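Local coordinates for protein heat shock protease HtrA (Thermotoga maritima, PDB 1L1J) that is the protease domain of a periplasmic heat-shock protein and probably cleaves proteins as a trypsin-like serine endopeptidase, without ATP, at residues G166-L171 with A200-Q205; E36-K41 with I178-S183; T28-P33 with V54-S59. All blocks are in the same frame, centred on the assembly; numbering follows the deposited sequence.

The three contacts border the predicted Ser183-His74-Asp104 charge-relay site of the trypsin-like protease domain. Contact 2 holds Ser183 itself, and helix 33-42 packs against the loop that carries it. Contact 1 adjoins the triad: the Ile201 side chain comes within about 3 Å of those of His74 and Asp104, nearest atoms, while Ala200 N and Ser183 OG are probably hydrogen-bonded, joining contacts 1 and 2. Contact 3 packs the loop leading into helix 33-42 against strand 54-64, and Phe39 of contact 2 meets the backbone of its Leu57. Centres of contacts 2 and 3 are about 10 Å apart, those of 1 and 2 about 15 Å, and those of 1 and 3 about 17 Å.

Contact 1: G166-L171 with A200-Q205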
# COMPACT_ATOMS: atom_id res chain seq x y z
N GLY A 166 6.59 -19.34 -7.36
CA GLY A 166 5.41 -18.77 -7.96
C GLY A 166 5.75 -17.62 -8.89
O GLY A 166 6.87 -17.50 -9.36
N TYR A 167 4.76 -16.78 -9.13
CA TYR A 167 4.92 -15.64 -10.01
C TYR A 167 4.07 -14.48 -9.51
O TYR A 167 2.98 -14.69 -8.94
CB TYR A 167 4.44 -15.96 -11.43
CG TYR A 167 5.36 -16.77 -12.33
CD1 TYR A 167 5.54 -18.15 -12.15
CD2 TYR A 167 5.99 -16.16 -13.42
CE1 TYR A 167 6.32 -18.89 -13.04
CE2 TYR A 167 6.78 -16.90 -14.30
CZ TYR A 167 6.93 -18.26 -14.11
OH TYR A 167 7.66 -18.99 -15.01
N TYR A 168 4.56 -13.26 -9.71
CA TYR A 168 3.80 -12.08 -9.37
C TYR A 168 3.22 -11.85 -10.76
O TYR A 168 3.97 -11.92 -11.73
CB TYR A 168 4.72 -10.91 -8.97
CG TYR A 168 5.51 -11.15 -7.69
CD1 TYR A 168 6.91 -11.27 -7.73
CD2 TYR A 168 4.88 -11.26 -6.47
CE1 TYR A 168 7.64 -11.50 -6.58
CE2 TYR A 168 5.60 -11.50 -5.31
CZ TYR A 168 6.98 -11.62 -5.37
OH TYR A 168 7.70 -11.84 -4.20
N VAL A 169 1.91 -11.63 -10.89
CA VAL A 169 1.34 -11.44 -12.23
C VAL A 169 0.24 -10.37 -12.36
O VAL A 169 -0.55 -10.15 -11.43
CB VAL A 169 0.80 -12.78 -12.82
CG1 VAL A 169 1.57 -13.97 -12.25
CG2 VAL A 169 -0.68 -12.91 -12.56
N GLY A 170 0.19 -9.73 -13.52
CA GLY A 170 -0.79 -8.69 -13.79
C GLY A 170 -0.39 -7.33 -13.24
O GLY A 170 -1.20 -6.41 -13.18
N LEU A 171 0.88 -7.20 -12.88
CA LEU A 171 1.38 -5.97 -12.27
C LEU A 171 1.65 -4.77 -13.16
O LEU A 171 2.05 -4.89 -14.33
CB LEU A 171 2.65 -6.29 -11.48
CG LEU A 171 2.52 -7.42 -10.46
CD1 LEU A 171 3.89 -7.75 -9.90
CD2 LEU A 171 1.55 -7.02 -9.35
N ALA A 200 5.45 -4.22 -2.68
CA ALA A 200 6.86 -4.50 -2.57
C ALA A 200 7.23 -5.97 -2.53
O ALA A 200 8.42 -6.27 -2.58
CB ALA A 200 7.43 -3.79 -1.35
N ILE A 201 6.28 -6.90 -2.42
CA ILE A 201 6.68 -8.31 -2.38
C ILE A 201 7.83 -8.51 -3.37
O ILE A 201 8.77 -9.27 -3.11
CB ILE A 201 5.52 -9.32 -2.73
CG1 ILE A 201 4.47 -8.66 -3.63
CG2 ILE A 201 4.92 -9.89 -1.44
CD1 ILE A 201 3.34 -9.61 -4.08
N VAL A 202 7.75 -7.81 -4.51
CA VAL A 202 8.81 -7.88 -5.49
C VAL A 202 9.93 -7.08 -4.83
O VAL A 202 10.22 -5.94 -5.21
CB VAL A 202 8.42 -7.22 -6.82
CG1 VAL A 202 9.48 -7.52 -7.87
CG2 VAL A 202 7.07 -7.72 -7.27
N ASN A 203 10.50 -7.70 -3.80
CA ASN A 203 11.57 -7.17 -2.96
C ASN A 203 12.05 -5.72 -3.19
O ASN A 203 11.81 -4.86 -2.34
CB ASN A 203 12.75 -8.16 -3.02
CG ASN A 203 12.32 -9.58 -2.66
OD1 ASN A 203 11.41 -10.14 -3.27
ND2 ASN A 203 12.98 -10.17 -1.66
N PRO A 204 12.69 -5.42 -4.33
CA PRO A 204 13.07 -6.25 -5.49
C PRO A 204 14.43 -6.98 -5.43
O PRO A 204 14.80 -7.69 -6.37
CB PRO A 204 12.98 -5.25 -6.65
CG PRO A 204 13.49 -4.00 -6.03
CD PRO A 204 12.81 -3.99 -4.67
N GLN A 205 15.17 -6.80 -4.33
CA GLN A 205 16.48 -7.43 -4.13
C GLN A 205 17.63 -6.74 -4.89
O GLN A 205 17.98 -7.13 -6.00
CB GLN A 205 16.48 -8.90 -4.57
CG GLN A 205 15.35 -9.75 -4.02
CD GLN A 205 15.46 -11.18 -4.52
OE1 GLN A 205 15.66 -11.42 -5.71
NE2 GLN A 205 15.32 -12.14 -3.61
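Ile201 meets the Tyr168 ring first, its branched side chain slanting across the phenol on the side of CD2 and CE2. Ile201 CG1 lies 3.5 Å from Tyr168 CE2, and the phenol OH of Tyr168 comes 3.0 Å from the carbonyl oxygen of Ile201. A tyrosine suits this place because its ring offers a broad apolar surface while its polar end arrives at backbone. The same isoleucine side chain also reaches His74 and Asp104, predicted members of the charge relay, and so fills the ground between the strand and the presumed active site.

Val202, modelled as the centre of an inverse gamma turn, supplies the second grip. CG1 takes the place anti to the backbone N (chi1 -171°), leaving CG2 to lie over one face of the Tyr168 ring as a CH-pi contact: 3.8 Å from Val202 CG2 to the ring centroid of Tyr168, 21° off the normal and displaced toward the rim. The same methyl is 4.1 Å from Leu171 CD1. Asn203 follows at the margin, ahead of the cis peptide to Pro204. Gln205, poorly ordered, has its backbone N hydrogen-bonded to Tyr34 OH.

On the opposing side, Gly170 and Leu171 face Arg157 in a G1 beta bulge, with the glycine at positive phi. Strand 167-174 runs antiparallel to both 146-160 and 211-215 in the mixed sheet, probably the C-terminal beta-barrel of the chymotrypsin-like fold; Leu171 touches Ile159 of the first, and Leu171 and Val202 both rest on Phe212 of the second.

Contact 2: E36-K41 with I178-S183; sequences EQFFKK and INPGNS
Phe38 and Phe39 of helix 33-42 face Pro180 and Gly181, with CA-CA distances of 6.6 Å from Phe38 to Pro180 and 7.3 Å from Phe39 to Gly181. In the irregular segment 178-183, Asn179 OD1 accepts from Gly181 N in an apparent Asx turn, and the chain runs on to Ser183, the predicted nucleophile; in trypsin-like proteases this loop shapes the oxyanion hole. A trans first torsion (chi1 179°) swings the Phe38 ring away from its own backbone N, out from the helix and over the loop. Pro180 CD sits over one face, 3.8 Å from the Phe38 centroid, a CH-pi contact suited to the compact, ring-closed proline, whose CD carries polarised C-H groups. Asn179 crosses the Phe38 side chain at about a right angle, its CG 3.4 Å from Phe38 CZ, with ring and amide planes 28° apart. Phe39 crosses Pro180 at a slant, its CE1 3.9 Å from Pro180 CB. With an alanine in place of Phe38, Pro180 and Asn179 would probably lose their aromatic cover. Gly181 lies close to Phe38 CE2, and a side chain there would probably run into Asn179 OD1. Asn179 N donates to Asn182 OD1 at 3.2 Å from above the carbonyl plane, N-H...O angle 163°.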
# COMPACT_ATOMS: atom_id res chain seq x y z
N GLU A 36 11.63 -6.58 7.12
CA GLU A 36 12.10 -6.14 8.42
C GLU A 36 13.46 -5.46 8.28
O GLU A 36 13.78 -4.54 9.02
CB GLU A 36 12.18 -7.33 9.38
CG GLU A 36 13.20 -7.19 10.51
CD GLU A 36 14.52 -7.89 10.19
OE1 GLU A 36 14.48 -9.09 9.83
OE2 GLU A 36 15.59 -7.25 10.30
N GLN A 37 14.24 -5.91 7.30
CA GLN A 37 15.56 -5.33 7.10
C GLN A 37 15.47 -3.95 6.47
O GLN A 37 16.33 -3.10 6.71
CB GLN A 37 16.42 -6.25 6.23
CG GLN A 37 17.89 -6.28 6.66
CD GLN A 37 18.84 -6.75 5.55
OE1 GLN A 37 18.64 -7.82 4.95
NE2 GLN A 37 19.87 -5.96 5.28
N PHE A 38 14.43 -3.72 5.66
CA PHE A 38 14.27 -2.42 5.02
C PHE A 38 14.00 -1.34 6.07
O PHE A 38 14.67 -0.31 6.09
CB PHE A 38 13.12 -2.44 4.01
CG PHE A 38 12.89 -1.12 3.33
CD1 PHE A 38 13.73 -0.69 2.31
CD2 PHE A 38 11.86 -0.28 3.73
CE1 PHE A 38 13.54 0.55 1.70
CE2 PHE A 38 11.66 0.97 3.13
CZ PHE A 38 12.50 1.38 2.11
N PHE A 39 13.01 -1.58 6.92
CA PHE A 39 12.69 -0.62 7.96
C PHE A 39 13.87 -0.49 8.94
O PHE A 39 14.32 0.62 9.25
CB PHE A 39 11.44 -1.06 8.73
CG PHE A 39 10.18 -1.03 7.93
CD1 PHE A 39 9.61 -2.21 7.45
CD2 PHE A 39 9.54 0.18 7.66
CE1 PHE A 39 8.41 -2.18 6.72
CE2 PHE A 39 8.35 0.22 6.94
CZ PHE A 39 7.79 -0.96 6.47
N LYS A 40 14.36 -1.63 9.41
CA LYS A 40 15.47 -1.67 10.35
C LYS A 40 16.67 -0.83 9.89
O LYS A 40 17.26 -0.10 10.68
CB LYS A 40 15.92 -3.12 10.56
CG LYS A 40 17.00 -3.31 11.62
CD LYS A 40 16.51 -2.96 13.02
CE LYS A 40 17.61 -3.11 14.07
NZ LYS A 40 18.22 -4.46 14.05
N LYS A 41 16.99 -0.93 8.60
CA LYS A 41 18.12 -0.22 8.03
C LYS A 41 17.88 1.20 7.56
O LYS A 41 18.82 1.99 7.49
CB LYS A 41 18.67 -1.04 6.86
CG LYS A 41 19.17 -0.24 5.65
CD LYS A 41 20.63 0.22 5.77
CE LYS A 41 21.16 0.59 4.38
NZ LYS A 41 22.59 0.98 4.35
N ILE A 178 9.36 1.97 -5.39
CA ILE A 178 8.38 1.24 -4.59
C ILE A 178 9.17 0.33 -3.63
O ILE A 178 10.07 -0.40 -4.06
CB ILE A 178 7.47 0.36 -5.48
CG1 ILE A 178 6.73 1.23 -6.51
CG2 ILE A 178 6.51 -0.42 -4.60
CD1 ILE A 178 5.54 1.99 -5.98
N ASN A 179 8.82 0.35 -2.35
CA ASN A 179 9.51 -0.46 -1.36
C ASN A 179 8.68 -0.63 -0.10
O ASN A 179 7.61 -0.03 0.02
CB ASN A 179 10.84 0.21 -1.01
CG ASN A 179 10.68 1.69 -0.77
OD1 ASN A 179 9.85 2.12 0.04
ND2 ASN A 179 11.49 2.49 -1.47
N PRO A 180 9.16 -1.45 0.85
CA PRO A 180 8.42 -1.68 2.10
C PRO A 180 7.94 -0.39 2.75
O PRO A 180 7.06 -0.40 3.61
CB PRO A 180 9.43 -2.42 2.96
CG PRO A 180 10.18 -3.23 1.96
CD PRO A 180 10.40 -2.25 0.83
N GLY A 181 8.53 0.72 2.34
CA GLY A 181 8.16 2.00 2.91
C GLY A 181 6.90 2.60 2.33
O GLY A 181 6.43 3.62 2.82
N ASN A 182 6.36 2.01 1.27
CA ASN A 182 5.12 2.51 0.68
C ASN A 182 4.26 1.39 0.08
O ASN A 182 3.27 1.64 -0.61
CB ASN A 182 5.38 3.60 -0.37
CG ASN A 182 6.20 3.11 -1.54
OD1 ASN A 182 6.12 1.95 -1.93
ND2 ASN A 182 6.99 4.01 -2.11
N SER A 183 4.67 0.15 0.37
CA SER A 183 3.97 -1.06 -0.05
C SER A 183 2.60 -0.92 0.62
O SER A 183 2.53 -0.51 1.78
CB SER A 183 4.70 -2.29 0.50
OG SER A 183 4.76 -3.37 -0.43

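Contact 3: T28-P33 with V54-S59; sequences TSFFDP and VASLGS
Phe30 and Phe31 turn their rings onto the start of strand 54-64, meeting it at Val54, Ala55 and Ser56. The Phe30 side chain is the one to follow. Its CB lies 3.7 Å from Ser56 OG, and CG is still beside that hydroxyl, 4.1 Å from Ser56 OG. Further out, Phe30 CD1 is near both the methyl and the carbonyl oxygen of Ala55, 3.7 Å from Ala55 CB. CE1 meets the same methyl, but at a doubtful spacing on which nothing rests, and at the tip Phe30 CZ is 4.1 Å from Ala55 CB. Beyond the segment the ring also touches Val22 and Ala79. Alanine suits this place because a bulkier side chain would probably compete with the Phe30 ring for the same space.

Phe31, the centre of an inverse gamma turn, approaches differently. Its CG lies anti to the backbone N (chi1 -152°), and the ring comes near two backbone carbonyl oxygens: Phe31 CE1 is 3.4 Å from Val54 O, and Phe31 CD1 is 3.9 Å from Ala55 O. The ring also rests on Glu36 of helix 33-42.

Ala55 and Ser56 both stand opposite Val22 in a classic beta bulge. The contact thus packs the loop before helix 33-42 on the sheet of strands 17-23 and 54-64, with the Phe30 side chain about 6 Å, nearest atoms, from that of His74, a predicted charge-relay residue.

Phe30 O lies 3.2 Å from Ser56 OG, whose proton has Val75 O as a weak partner and no settled choice of acceptor. No hydrogen bond crosses between the segments; the loop rests on van der Waals packing of aromatic carbon against a methyl and backbone oxygens, so little direction is imposed on it.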
# COMPACT_ATOMS: atom_id res chain seq x y z
N THR A 28 2.62 -14.34 13.41
CA THR A 28 4.09 -14.42 13.17
C THR A 28 4.41 -15.29 11.95
O THR A 28 4.89 -16.42 12.08
CB THR A 28 4.82 -14.98 14.43
OG1 THR A 28 4.67 -14.07 15.52
CG2 THR A 28 6.32 -15.17 14.15
N SER A 29 4.14 -14.75 10.77
CA SER A 29 4.38 -15.43 9.50
C SER A 29 4.77 -14.39 8.44
O SER A 29 5.70 -14.60 7.65
CB SER A 29 3.11 -16.17 9.06
OG SER A 29 3.25 -16.72 7.75
N PHE A 30 4.04 -13.28 8.45
CA PHE A 30 4.25 -12.15 7.53
C PHE A 30 5.59 -11.48 7.82
O PHE A 30 5.82 -10.32 7.44
CB PHE A 30 3.11 -11.14 7.68
CG PHE A 30 2.44 -11.17 9.03
CD1 PHE A 30 3.18 -11.05 10.20
CD2 PHE A 30 1.06 -11.37 9.13
CE1 PHE A 30 2.56 -11.11 11.45
CE2 PHE A 30 0.43 -11.43 10.38
CZ PHE A 30 1.19 -11.31 11.54
N PHE A 31 6.46 -12.21 8.51
CA PHE A 31 7.77 -11.70 8.86
C PHE A 31 8.78 -12.07 7.77
O PHE A 31 9.75 -12.77 8.05
CB PHE A 31 8.22 -12.31 10.21
CG PHE A 31 9.17 -11.44 11.00
CD1 PHE A 31 8.73 -10.76 12.14
CD2 PHE A 31 10.50 -11.29 10.61
CE1 PHE A 31 9.60 -9.95 12.88
CE2 PHE A 31 11.38 -10.49 11.34
CZ PHE A 31 10.93 -9.81 12.47
N ASP A 32 8.54 -11.64 6.54
CA ASP A 32 9.49 -11.95 5.48
C ASP A 32 10.71 -11.05 5.66
O ASP A 32 10.65 -9.84 5.42
CB ASP A 32 8.88 -11.74 4.09
CG ASP A 32 9.90 -11.95 2.96
OD1 ASP A 32 10.75 -12.87 3.06
OD2 ASP A 32 9.85 -11.20 1.96
N PRO A 33 11.84 -11.64 6.11
CA PRO A 33 13.14 -11.02 6.38
C PRO A 33 13.58 -9.86 5.50
O PRO A 33 14.38 -9.02 5.93
CB PRO A 33 14.12 -12.21 6.32
CG PRO A 33 13.36 -13.28 5.56
CD PRO A 33 11.97 -13.11 6.10
N VAL A 54 7.31 -5.75 16.67
CA VAL A 54 6.56 -5.67 15.41
C VAL A 54 6.65 -6.89 14.49
O VAL A 54 7.69 -7.53 14.38
CB VAL A 54 6.95 -4.41 14.61
CG1 VAL A 54 6.06 -4.26 13.38
CG2 VAL A 54 6.83 -3.18 15.48
N ALA A 55 5.54 -7.19 13.83
CA ALA A 55 5.48 -8.33 12.93
C ALA A 55 5.43 -7.83 11.50
O ALA A 55 5.98 -8.46 10.59
CB ALA A 55 4.26 -9.17 13.25
N SER A 56 4.75 -6.71 11.31
CA SER A 56 4.62 -6.09 10.00
C SER A 56 4.25 -4.61 10.07
O SER A 56 3.40 -4.19 10.86
CB SER A 56 3.57 -6.82 9.16
OG SER A 56 4.20 -7.62 8.18
N LEU A 57 4.92 -3.84 9.22
CA LEU A 57 4.71 -2.41 9.12
C LEU A 57 4.47 -2.14 7.65
O LEU A 57 5.23 -2.62 6.80
CB LEU A 57 5.95 -1.66 9.61
CG LEU A 57 5.94 -0.14 9.54
CD1 LEU A 57 4.74 0.43 10.30
CD2 LEU A 57 7.23 0.37 10.13
N GLY A 58 3.42 -1.40 7.34
CA GLY A 58 3.14 -1.11 5.95
C GLY A 58 2.28 0.11 5.77
O GLY A 58 2.30 1.04 6.58
N SER A 59 1.51 0.11 4.68
CA SER A 59 0.62 1.22 4.40
C SER A 59 -0.68 0.67 3.86
O SER A 59 -0.82 -0.53 3.63
CB SER A 59 1.25 2.16 3.37
OG SER A 59 2.55 2.58 3.76